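Local coordinates for protein sugar phosphate isomerase/epimerase (Parabacteroides distasonis, PDB 3OBE) that probably acts as a sugar phosphate isomerase or epimerase, built on a xylose isomerase-like TIM barrel, at residues Thr11-Leu25 / Val291-Lys305. Residues are numbered along the deposited sequence; the frame is centred on the assembly and turned at random.
Sequences TDAVSSATAGKKMGL and VEKSAAYLQAAPFVK
Lys21 lays its side chain across the C-terminal end of helix 287-300, and its ammonium group donates to carbonyls there. Lys21 CB passes 3.7 Å from Gln299 OE1. CG runs by the C-terminal carboxylate of Lys305. CD lies nearest to Val304 O and Lys305 O, with Val304 CG1 a little farther off, and CE sits close to Gln299 O and Val304 O. The chain is extended beyond CG, with chi2 to chi4 all near 180°, which carries NZ in among the carbonyls at the end of the helix. There Lys21 NZ donates to Leu298 O at 3.0 Å, in the carbonyl plane. It also donates to Gln299 O and Val304 O, but from above both planes. Ala301 O lies 2.7 Å from Lys21 NZ. The ammonium group thus probably meets the partial negative charge expected at this helix end. With an alanine here, the carbonyls of Leu298, Gln299 and Val304 would probably lose their shared charged donor, and the helix end and the tail after it would be less firmly tied together. Gln299 bends at chi2 (-87°), and its NE2 donates to Thr11 OG1 at 2.7 Å, nearly straight (167°). Two waters tie the Lys305 carboxylate to the backbone of Lys22. Further up the helix, Met23, a selenomethionine, packs CE on Ala295 CB (3.5 Å) and SE on Leu298 CD1. Leu25 CD2 meets Val291 CG1 at 3.9 Å. The contact joins the first strand of the TIM barrel, 24-26, and the loop leading into it to the last helix, 287-300. Helix 38-48 packs beside it through Leu45 and Ala48. Tyr274 of the adjacent strand 273-276 touches Met23, Leu298 and Val304, at the seam where the barrel's first and last strands pair.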
loop_
_atom_site.group_PDB
_atom_site.type_symbol
_atom_site.label_atom_id
_atom_site.label_comp_id
_atom_site.label_asym_id
_atom_site.label_seq_id
_atom_site.Cartn_x
_atom_site.Cartn_y
_atom_site.Cartn_z
ATOM N N THR A 11 5.413 -20.828 -11.292
ATOM C CA THR A 11 4.196 -21.621 -11.441
ATOM C C THR A 11 3.629 -21.543 -12.886
ATOM O O THR A 11 2.928 -22.470 -13.333
ATOM C CB THR A 11 3.155 -21.217 -10.352
ATOM O OG1 THR A 11 2.796 -19.846 -10.517
ATOM C CG2 THR A 11 3.741 -21.403 -8.928
ATOM N N ASP A 12 3.968 -20.478 -13.627
ATOM C CA ASP A 12 3.523 -20.296 -15.044
ATOM C C ASP A 12 4.490 -20.814 -16.138
ATOM O O ASP A 12 4.183 -20.699 -17.334
ATOM C CB ASP A 12 3.228 -18.815 -15.335
ATOM C CG ASP A 12 4.490 -17.945 -15.277
ATOM O OD1 ASP A 12 5.290 -18.146 -14.322
ATOM O OD2 ASP A 12 4.667 -17.072 -16.168
ATOM N N ALA A 13 5.640 -21.371 -15.738
ATOM C CA ALA A 13 6.583 -21.981 -16.684
ATOM C C ALA A 13 7.345 -23.116 -16.006
ATOM O O ALA A 13 7.721 -23.000 -14.824
ATOM C CB ALA A 13 7.560 -20.927 -17.224
ATOM N N VAL A 14 7.565 -24.205 -16.756
ATOM C CA VAL A 14 8.240 -25.394 -16.225
ATOM C C VAL A 14 9.768 -25.224 -16.132
ATOM O O VAL A 14 10.429 -25.919 -15.321
ATOM C CB VAL A 14 7.873 -26.695 -17.022
ATOM C CG1 VAL A 14 6.397 -27.002 -16.869
ATOM C CG2 VAL A 14 8.250 -26.584 -18.522
ATOM N N SER A 15 10.337 -24.300 -16.919
ATOM C CA SER A 15 11.813 -24.154 -16.995
ATOM C C SER A 15 12.473 -23.852 -15.644
ATOM O O SER A 15 11.975 -22.978 -14.919
ATOM C CB SER A 15 12.166 -23.009 -17.962
ATOM O OG SER A 15 13.477 -22.563 -17.770
ATOM N N SER A 16 13.601 -24.513 -15.378
ATOM C CA SER A 16 14.304 -24.276 -14.116
ATOM C C SER A 16 15.094 -22.942 -14.099
ATOM O O SER A 16 15.697 -22.570 -13.069
ATOM C CB SER A 16 15.178 -25.409 -13.747
ATOM O OG SER A 16 16.192 -25.650 -14.716
ATOM N N ALA A 17 15.054 -22.212 -15.219
ATOM C CA ALA A 17 15.633 -20.888 -15.282
ATOM C C ALA A 17 14.664 -19.764 -15.155
ATOM O O ALA A 17 15.101 -18.634 -15.078
ATOM C CB ALA A 17 16.538 -20.754 -16.595
ATOM N N THR A 18 13.352 -20.025 -15.045
ATOM C CA THR A 18 12.365 -18.977 -15.009
ATOM C C THR A 18 12.175 -18.475 -13.607
ATOM O O THR A 18 11.776 -19.261 -12.766
ATOM C CB THR A 18 10.998 -19.504 -15.477
ATOM O OG1 THR A 18 11.185 -20.150 -16.735
ATOM C CG2 THR A 18 9.945 -18.388 -15.513
ATOM N N ALA A 19 12.487 -17.197 -13.378
ATOM C CA ALA A 19 12.224 -16.501 -12.103
ATOM C C ALA A 19 10.750 -16.427 -11.838
ATOM O O ALA A 19 9.920 -16.209 -12.758
ATOM C CB ALA A 19 12.808 -15.106 -12.118
ATOM N N GLY A 20 10.385 -16.566 -10.561
ATOM C CA GLY A 20 9.001 -16.264 -10.193
ATOM C C GLY A 20 8.701 -14.831 -10.505
ATOM O O GLY A 20 9.568 -13.967 -10.396
ATOM N N LYS A 21 7.454 -14.540 -10.845
ATOM C CA LYS A 21 6.989 -13.166 -10.957
ATOM C C LYS A 21 7.044 -12.506 -9.593
ATOM O O LYS A 21 6.730 -13.129 -8.584
ATOM C CB LYS A 21 5.543 -13.131 -11.446
ATOM C CG LYS A 21 5.345 -13.639 -12.804
ATOM C CD LYS A 21 3.896 -13.343 -13.300
ATOM C CE LYS A 21 3.560 -14.183 -14.489
ATOM N NZ LYS A 21 2.167 -13.894 -14.943
ATOM N N LYS A 22 7.434 -11.244 -9.566
ATOM C CA LYS A 22 7.499 -10.523 -8.311
ATOM C C LYS A 22 6.074 -10.091 -7.972
ATOM O O LYS A 22 5.330 -9.534 -8.806
ATOM C CB LYS A 22 8.461 -9.328 -8.386
ATOM C CG LYS A 22 9.903 -9.670 -8.759
ATOM C CD LYS A 22 10.652 -10.496 -7.678
ATOM C CE LYS A 22 11.998 -11.083 -8.189
ATOM N NZ LYS A 22 11.910 -12.517 -8.747
HETATM N N MSE A 23 5.677 -10.395 -6.765
HETATM C CA MSE A 23 4.287 -10.236 -6.375
HETATM C C MSE A 23 4.192 -10.016 -4.873
HETATM O O MSE A 23 4.697 -10.811 -4.074
HETATM C CB MSE A 23 3.481 -11.487 -6.783
HETATM C CG MSE A 23 2.102 -11.479 -6.297
HETATM SE SE MSE A 23 1.272 -13.124 -7.053
HETATM C CE MSE A 23 1.962 -14.304 -5.945
ATOM N N GLY A 24 3.543 -8.923 -4.477
ATOM C CA GLY A 24 3.395 -8.639 -3.066
ATOM C C GLY A 24 2.029 -8.911 -2.474
ATOM O O GLY A 24 1.009 -9.017 -3.188
ATOM N N LEU A 25 2.027 -8.986 -1.151
ATOM C CA LEU A 25 0.797 -9.173 -0.371
ATOM C C LEU A 25 0.824 -8.254 0.818
ATOM O O LEU A 25 1.818 -8.244 1.567
ATOM C CB LEU A 25 0.705 -10.632 0.171
ATOM C CG LEU A 25 -0.534 -10.921 1.046
ATOM C CD1 LEU A 25 -1.822 -10.881 0.232
ATOM C CD2 LEU A 25 -0.439 -12.266 1.751
ATOM N N VAL A 291 -6.199 -15.639 -0.886
ATOM C CA VAL A 291 -4.847 -15.163 -1.171
ATOM C C VAL A 291 -4.129 -16.116 -2.141
ATOM O O VAL A 291 -3.472 -15.689 -3.073
ATOM C CB VAL A 291 -4.084 -14.963 0.172
ATOM C CG1 VAL A 291 -2.625 -14.951 -0.047
ATOM C CG2 VAL A 291 -4.632 -13.670 0.869
ATOM N N GLU A 292 -4.308 -17.409 -1.943
ATOM C CA GLU A 292 -3.708 -18.415 -2.832
ATOM C C GLU A 292 -4.311 -18.383 -4.242
ATOM O O GLU A 292 -3.569 -18.428 -5.223
ATOM C CB GLU A 292 -3.871 -19.780 -2.205
ATOM C CG GLU A 292 -2.931 -19.961 -1.043
ATOM C CD GLU A 292 -3.051 -21.296 -0.370
ATOM O OE1 GLU A 292 -4.192 -21.833 -0.251
ATOM O OE2 GLU A 292 -1.990 -21.823 0.039
ATOM N N LYS A 293 -5.623 -18.287 -4.325
ATOM C CA LYS A 293 -6.333 -18.225 -5.594
ATOM C C LYS A 293 -6.035 -16.925 -6.348
ATOM O O LYS A 293 -5.934 -16.934 -7.581
ATOM C CB LYS A 293 -7.832 -18.434 -5.414
ATOM C CG LYS A 293 -8.111 -19.946 -5.183
ATOM C CD LYS A 293 -9.533 -20.290 -5.060
ATOM C CE LYS A 293 -9.633 -21.821 -5.196
ATOM N NZ LYS A 293 -10.641 -22.387 -4.380
ATOM N N SER A 294 -5.831 -15.839 -5.620
ATOM C CA SER A 294 -5.402 -14.546 -6.191
ATOM C C SER A 294 -4.039 -14.696 -6.814
ATOM O O SER A 294 -3.802 -14.287 -7.983
ATOM C CB SER A 294 -5.430 -13.431 -5.146
ATOM O OG SER A 294 -6.754 -13.241 -4.664
ATOM N N ALA A 295 -3.150 -15.349 -6.079
ATOM C CA ALA A 295 -1.794 -15.605 -6.574
ATOM C C ALA A 295 -1.877 -16.434 -7.841
ATOM O O ALA A 295 -1.155 -16.134 -8.788
ATOM C CB ALA A 295 -0.903 -16.309 -5.503
ATOM N N ALA A 296 -2.734 -17.466 -7.859
ATOM C CA ALA A 296 -2.840 -18.361 -9.019
ATOM C C ALA A 296 -3.260 -17.568 -10.290
ATOM O O ALA A 296 -2.719 -17.800 -11.401
ATOM C CB ALA A 296 -3.808 -19.566 -8.722
ATOM N N TYR A 297 -4.149 -16.612 -10.127
ATOM C CA TYR A 297 -4.590 -15.762 -11.244
ATOM C C TYR A 297 -3.448 -14.913 -11.773
ATOM O O TYR A 297 -3.213 -14.820 -12.988
ATOM C CB TYR A 297 -5.721 -14.859 -10.763
ATOM C CG TYR A 297 -6.172 -13.792 -11.746
ATOM C CD1 TYR A 297 -7.019 -14.085 -12.806
ATOM C CD2 TYR A 297 -5.743 -12.478 -11.578
ATOM C CE1 TYR A 297 -7.424 -13.100 -13.659
ATOM C CE2 TYR A 297 -6.177 -11.495 -12.405
ATOM C CZ TYR A 297 -7.000 -11.802 -13.443
ATOM O OH TYR A 297 -7.424 -10.773 -14.276
ATOM N N LEU A 298 -2.720 -14.296 -10.865
ATOM C CA LEU A 298 -1.689 -13.338 -11.269
ATOM C C LEU A 298 -0.506 -14.088 -11.879
ATOM O O LEU A 298 0.120 -13.614 -12.834
ATOM C CB LEU A 298 -1.240 -12.514 -10.082
ATOM C CG LEU A 298 -2.295 -11.533 -9.540
ATOM C CD1 LEU A 298 -1.774 -10.880 -8.255
ATOM C CD2 LEU A 298 -2.701 -10.443 -10.615
ATOM N N GLN A 299 -0.197 -15.251 -11.313
ATOM C CA GLN A 299 0.902 -16.030 -11.805
ATOM C C GLN A 299 0.587 -16.544 -13.212
ATOM O O GLN A 299 1.494 -16.599 -14.045
ATOM C CB GLN A 299 1.210 -17.196 -10.883
ATOM C CG GLN A 299 1.701 -16.739 -9.516
ATOM C CD GLN A 299 3.194 -16.519 -9.451
ATOM O OE1 GLN A 299 3.683 -15.392 -9.201
ATOM N NE2 GLN A 299 3.921 -17.583 -9.632
ATOM N N ALA A 300 -0.666 -16.939 -13.483
ATOM C CA ALA A 300 -1.036 -17.482 -14.810
ATOM C C ALA A 300 -1.343 -16.377 -15.832
ATOM O O ALA A 300 -1.382 -16.646 -17.024
ATOM C CB ALA A 300 -2.245 -18.413 -14.674
ATOM N N ALA A 301 -1.593 -15.160 -15.365
ATOM C CA ALA A 301 -2.061 -14.079 -16.247
ATOM C C ALA A 301 -0.900 -13.665 -17.162
ATOM O O ALA A 301 0.135 -13.262 -16.683
ATOM C CB ALA A 301 -2.494 -12.918 -15.423
ATOM N N PRO A 302 -1.093 -13.716 -18.482
ATOM C CA PRO A 302 0.013 -13.293 -19.311
ATOM C C PRO A 302 0.295 -11.792 -19.309
ATOM O O PRO A 302 1.406 -11.392 -19.698
ATOM C CB PRO A 302 -0.369 -13.770 -20.706
ATOM C CG PRO A 302 -1.818 -13.950 -20.655
ATOM C CD PRO A 302 -2.199 -14.285 -19.260
ATOM N N PHE A 303 -0.669 -10.970 -18.881
ATOM C CA PHE A 303 -0.465 -9.532 -18.783
ATOM C C PHE A 303 0.238 -9.083 -17.512
ATOM O O PHE A 303 0.533 -7.884 -17.345
ATOM C CB PHE A 303 -1.837 -8.800 -18.906
ATOM C CG PHE A 303 -2.905 -9.385 -18.030
ATOM C CD1 PHE A 303 -3.082 -8.950 -16.728
ATOM C CD2 PHE A 303 -3.754 -10.355 -18.535
ATOM C CE1 PHE A 303 -4.083 -9.492 -15.933
ATOM C CE2 PHE A 303 -4.736 -10.939 -17.731
ATOM C CZ PHE A 303 -4.896 -10.495 -16.451
ATOM N N VAL A 304 0.470 -10.027 -16.592
ATOM C CA VAL A 304 1.227 -9.767 -15.366
ATOM C C VAL A 304 2.629 -10.283 -15.615
ATOM O O VAL A 304 2.804 -11.412 -16.061
ATOM C CB VAL A 304 0.616 -10.442 -14.155
ATOM C CG1 VAL A 304 1.487 -10.218 -12.876
ATOM C CG2 VAL A 304 -0.861 -9.948 -13.932
ATOM N N LYS A 305 3.602 -9.400 -15.399
ATOM C CA LYS A 305 4.986 -9.656 -15.763
ATOM C C LYS A 305 5.729 -10.191 -14.566
ATOM O O LYS A 305 5.288 -10.026 -13.417
ATOM C CB LYS A 305 5.669 -8.382 -16.272
ATOM C CG LYS A 305 5.133 -7.840 -17.619
ATOM C CD LYS A 305 4.439 -8.910 -18.516
ATOM C CE LYS A 305 3.769 -8.309 -19.770
ATOM N NZ LYS A 305 3.557 -9.351 -20.798
ATOM O OXT LYS A 305 6.753 -10.844 -14.788
HETATM O O HOH W 1 5.933 -16.971 -11.173
HETATM O O HOH W 2 3.819 -10.002 -10.821
HETATM O O HOH W 3 8.163 -10.119 -12.050
#